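Local atomic coordinates of protein Pcdhgb2 (Mus musculus, PDB entry 5SZR), a protein that probably acts as a calcium-dependent cell-adhesion protein that may help establish and maintain specific neuronal connections in the brain. Residues Thr134-Ser139 with Ala187-Lys192. Sequence-based numbering, arbitrary orientation.
Sequences TRDRDS and AADRGK. With CA (calcium ion), chain L; CA (calcium ion), chain K.
D136 and D189, on segments lying along strands 128-135 and 180-189, face each other with CA atoms 8.0 Å apart and both CB atoms directed into the gap. Little protein surface meets here: the closest approach is D136 OD2 to D189 CB, 3.7 Å, and a calcium ion (chain L) does most of the joining. D136 grips it with both carboxylate oxygens, OD1 and OD2 each 2.8 Å from the metal, whereas D189 reaches it from across the gap through OD2 alone, at 2.6 Å. The two side chains cross at about a right angle, with their carboxylate planes turned 56° apart. With CG anti to the backbone N (chi1 -166°), D136 extends toward the ion, and its OD1 accepts a hydrogen bond from the backbone N of D138 at 3.1 Å through the anti lone pair; this Asx turn brings D138 round to the same metal. D138 then bridges two ions, OD2 lying 2.6 Å from the chain L calcium and OD1 2.5 Å from the chain K ion. The contact lies in the fragment's second cadherin domain (EC4) at its junction with EC3; such an aspartate-rich cluster is the hallmark of cadherin linkers, where calcium ties consecutive Greek-key beta-sandwich domains together. N104 OD1 and the backbone oxygens of C106 and N142 complete the chain L site, while E16, E73, D102, D105 and the backbone O of E103 join D138 around the chain K ion. D189 OD1, turned from the metal, is hydrogen-bonded outside the segments, with L195 the strongest polar partner of this side chain, and takes a weak bond from the backbone N of G191, which should help fix the carboxylate's rotation. The calcium probably offsets the repulsion of the three carboxylates; D138 OD2 and D189 OD2 remain 4.9 Å apart.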
ATOM      1  N   THR A 134      17.192  25.540  22.505  1.00 65.78           N
ATOM      2  CA  THR A 134      18.642  25.398  22.524  1.00 66.14           C
ATOM      3  C   THR A 134      19.225  26.032  23.776  1.00 66.18           C
ATOM      4  O   THR A 134      18.763  27.084  24.229  1.00 67.38           O
ATOM      5  CB  THR A 134      19.293  26.030  21.290  1.00 65.87           C
ATOM      6  OG1 THR A 134      19.151  27.455  21.345  1.00 66.04           O
ATOM      7  CG2 THR A 134      18.636  25.514  20.035  1.00 66.27           C
ATOM      8  N   ARG A 135      20.242  25.379  24.330  1.00 67.01           N
ATOM      9  CA  ARG A 135      21.051  25.928  25.405  1.00 72.36           C
ATOM     10  C   ARG A 135      22.515  25.924  24.986  1.00 70.15           C
ATOM     11  O   ARG A 135      22.932  25.119  24.148  1.00 70.20           O
ATOM     12  CB  ARG A 135      20.872  25.133  26.707  1.00 78.98           C
ATOM     13  CG  ARG A 135      19.583  25.442  27.455  1.00 82.41           C
ATOM     14  CD  ARG A 135      19.647  24.949  28.896  1.00 87.44           C
ATOM     15  NE  ARG A 135      19.605  23.492  28.982  1.00 91.45           N
ATOM     16  CZ  ARG A 135      18.496  22.789  29.189  1.00 94.51           C
ATOM     17  NH1 ARG A 135      18.547  21.464  29.247  1.00 95.49           N
ATOM     18  NH2 ARG A 135      17.333  23.412  29.338  1.00 95.29           N
ATOM     19  N   ASP A 136      23.289  26.841  25.563  1.00 68.27           N
ATOM     20  CA  ASP A 136      24.736  26.865  25.352  1.00 67.11           C
ATOM     21  C   ASP A 136      25.371  27.568  26.540  1.00 66.71           C
ATOM     22  O   ASP A 136      25.099  28.749  26.778  1.00 64.34           O
ATOM     23  CB  ASP A 136      25.098  27.568  24.045  1.00 68.13           C
ATOM     24  CG  ASP A 136      26.538  27.312  23.618  1.00 70.72           C
ATOM     25  OD1 ASP A 136      27.467  27.572  24.418  1.00 69.38           O
ATOM     26  OD2 ASP A 136      26.741  26.842  22.476  1.00 72.04           O
ATOM     27  N   ARG A 137      26.214  26.846  27.277  1.00 65.63           N
ATOM     28  CA  ARG A 137      26.739  27.345  28.539  1.00 67.48           C
ATOM     29  C   ARG A 137      27.762  28.459  28.363  1.00 70.59           C
ATOM     30  O   ARG A 137      28.093  29.126  29.348  1.00 72.91           O
ATOM     31  CB  ARG A 137      27.351  26.191  29.336  1.00 69.39           C
ATOM     32  CG  ARG A 137      26.373  25.053  29.636  1.00 70.65           C
ATOM     33  CD  ARG A 137      26.988  24.069  30.611  1.00 75.18           C
ATOM     34  NE  ARG A 137      27.580  24.774  31.748  1.00 80.55           N
ATOM     35  CZ  ARG A 137      28.434  24.233  32.611  1.00 83.82           C
ATOM     36  NH1 ARG A 137      28.920  24.962  33.608  1.00 84.72           N
ATOM     37  NH2 ARG A 137      28.808  22.967  32.477  1.00 85.53           N
ATOM     38  N   ASP A 138      28.261  28.680  27.147  1.00 71.09           N
ATOM     39  CA  ASP A 138      29.225  29.735  26.882  1.00 72.22           C
ATOM     40  C   ASP A 138      28.532  31.095  26.814  1.00 74.87           C
ATOM     41  O   ASP A 138      27.302  31.201  26.787  1.00 68.44           O
ATOM     42  CB  ASP A 138      29.980  29.464  25.581  1.00 72.57           C
ATOM     43  CG  ASP A 138      30.899  28.263  25.680  1.00 74.25           C
ATOM     44  OD1 ASP A 138      31.414  28.005  26.786  1.00 74.25           O
ATOM     45  OD2 ASP A 138      31.105  27.576  24.653  1.00 75.84           O
ATOM     46  N   SER A 139      29.350  32.148  26.785  1.00 75.51           N
ATOM     47  CA  SER A 139      28.890  33.525  26.700  1.00 78.29           C
ATOM     48  C   SER A 139      29.106  34.078  25.297  1.00 79.68           C
ATOM     49  O   SER A 139      29.880  33.540  24.502  1.00 77.91           O
ATOM     50  CB  SER A 139      29.621  34.418  27.714  1.00 81.87           C
ATOM     51  OG  SER A 139      29.369  34.011  29.047  1.00 82.48           O
ATOM     52  N   ALA A 187      22.339  21.979  15.477  1.00 73.11           N
ATOM     53  CA  ALA A 187      22.516  23.260  16.148  1.00 71.52           C
ATOM     54  C   ALA A 187      24.003  23.542  16.291  1.00 75.62           C
ATOM     55  O   ALA A 187      24.765  22.664  16.707  1.00 77.81           O
ATOM     56  CB  ALA A 187      21.835  23.262  17.518  1.00 68.08           C
ATOM     57  N   ALA A 188      24.417  24.761  15.949  1.00 75.83           N
ATOM     58  CA  ALA A 188      25.825  25.127  15.977  1.00 78.67           C
ATOM     59  C   ALA A 188      25.991  26.518  16.574  1.00 77.58           C
ATOM     60  O   ALA A 188      25.144  27.396  16.383  1.00 76.53           O
ATOM     61  CB  ALA A 188      26.442  25.079  14.573  1.00 82.28           C
ATOM     62  N   ASP A 189      27.089  26.713  17.299  1.00 77.05           N
ATOM     63  CA  ASP A 189      27.379  28.019  17.868  1.00 77.17           C
ATOM     64  C   ASP A 189      28.224  28.845  16.905  1.00 80.23           C
ATOM     65  O   ASP A 189      28.805  28.331  15.946  1.00 82.27           O
ATOM     66  CB  ASP A 189      28.077  27.895  19.230  1.00 76.87           C
ATOM     67  CG  ASP A 189      29.406  27.140  19.167  1.00 78.23           C
ATOM     68  OD1 ASP A 189      30.168  27.292  18.194  1.00 79.87           O
ATOM     69  OD2 ASP A 189      29.699  26.393  20.123  1.00 78.15           O
ATOM     70  N   ARG A 190      28.298  30.145  17.181  1.00 82.80           N
ATOM     71  CA  ARG A 190      29.040  31.056  16.323  1.00 87.59           C
ATOM     72  C   ARG A 190      30.331  31.515  16.994  1.00 92.04           C
ATOM     73  O   ARG A 190      30.652  32.709  17.007  1.00 92.71           O
ATOM     74  CB  ARG A 190      28.160  32.246  15.940  1.00 88.67           C
ATOM     75  CG  ARG A 190      26.946  31.847  15.108  1.00 89.28           C
ATOM     76  CD  ARG A 190      26.062  33.039  14.781  1.00 92.88           C
ATOM     77  NE  ARG A 190      24.961  32.667  13.895  1.00 95.15           N
ATOM     78  CZ  ARG A 190      24.856  33.046  12.626  1.00100.58           C
ATOM     79  NH1 ARG A 190      25.786  33.821  12.084  1.00105.55           N
ATOM     80  NH2 ARG A 190      23.816  32.653  11.901  1.00100.48           N
ATOM     81  N   GLY A 191      31.080  30.563  17.554  1.00 93.08           N
ATOM     82  CA  GLY A 191      32.393  30.830  18.091  1.00 94.81           C
ATOM     83  C   GLY A 191      33.493  30.407  17.129  1.00 99.25           C
ATOM     84  O   GLY A 191      33.254  29.935  16.021  1.00101.56           O
ATOM     85  N   LYS A 192      34.727  30.596  17.580  1.00101.95           N
ATOM     86  CA  LYS A 192      35.892  30.229  16.786  1.00106.48           C
ATOM     87  C   LYS A 192      36.843  29.353  17.597  1.00105.79           C
ATOM     88  O   LYS A 192      37.502  29.834  18.518  1.00105.56           O
ATOM     89  CB  LYS A 192      36.622  31.477  16.285  1.00112.66           C
ATOM     90  CG  LYS A 192      35.774  32.387  15.409  1.00116.57           C
ATOM     91  CD  LYS A 192      35.587  33.749  16.057  1.00118.74           C
ATOM     92  CE  LYS A 192      34.842  34.703  15.139  1.00121.43           C
ATOM     93  NZ  LYS A 192      34.750  36.071  15.721  1.00123.55           N
TER
HETATM   94 CA    CA L 709      29.562  27.079  22.668  1.00 63.32          CA
HETATM   95 CA    CA K 708      33.492  28.662  27.974  1.00 62.89          CA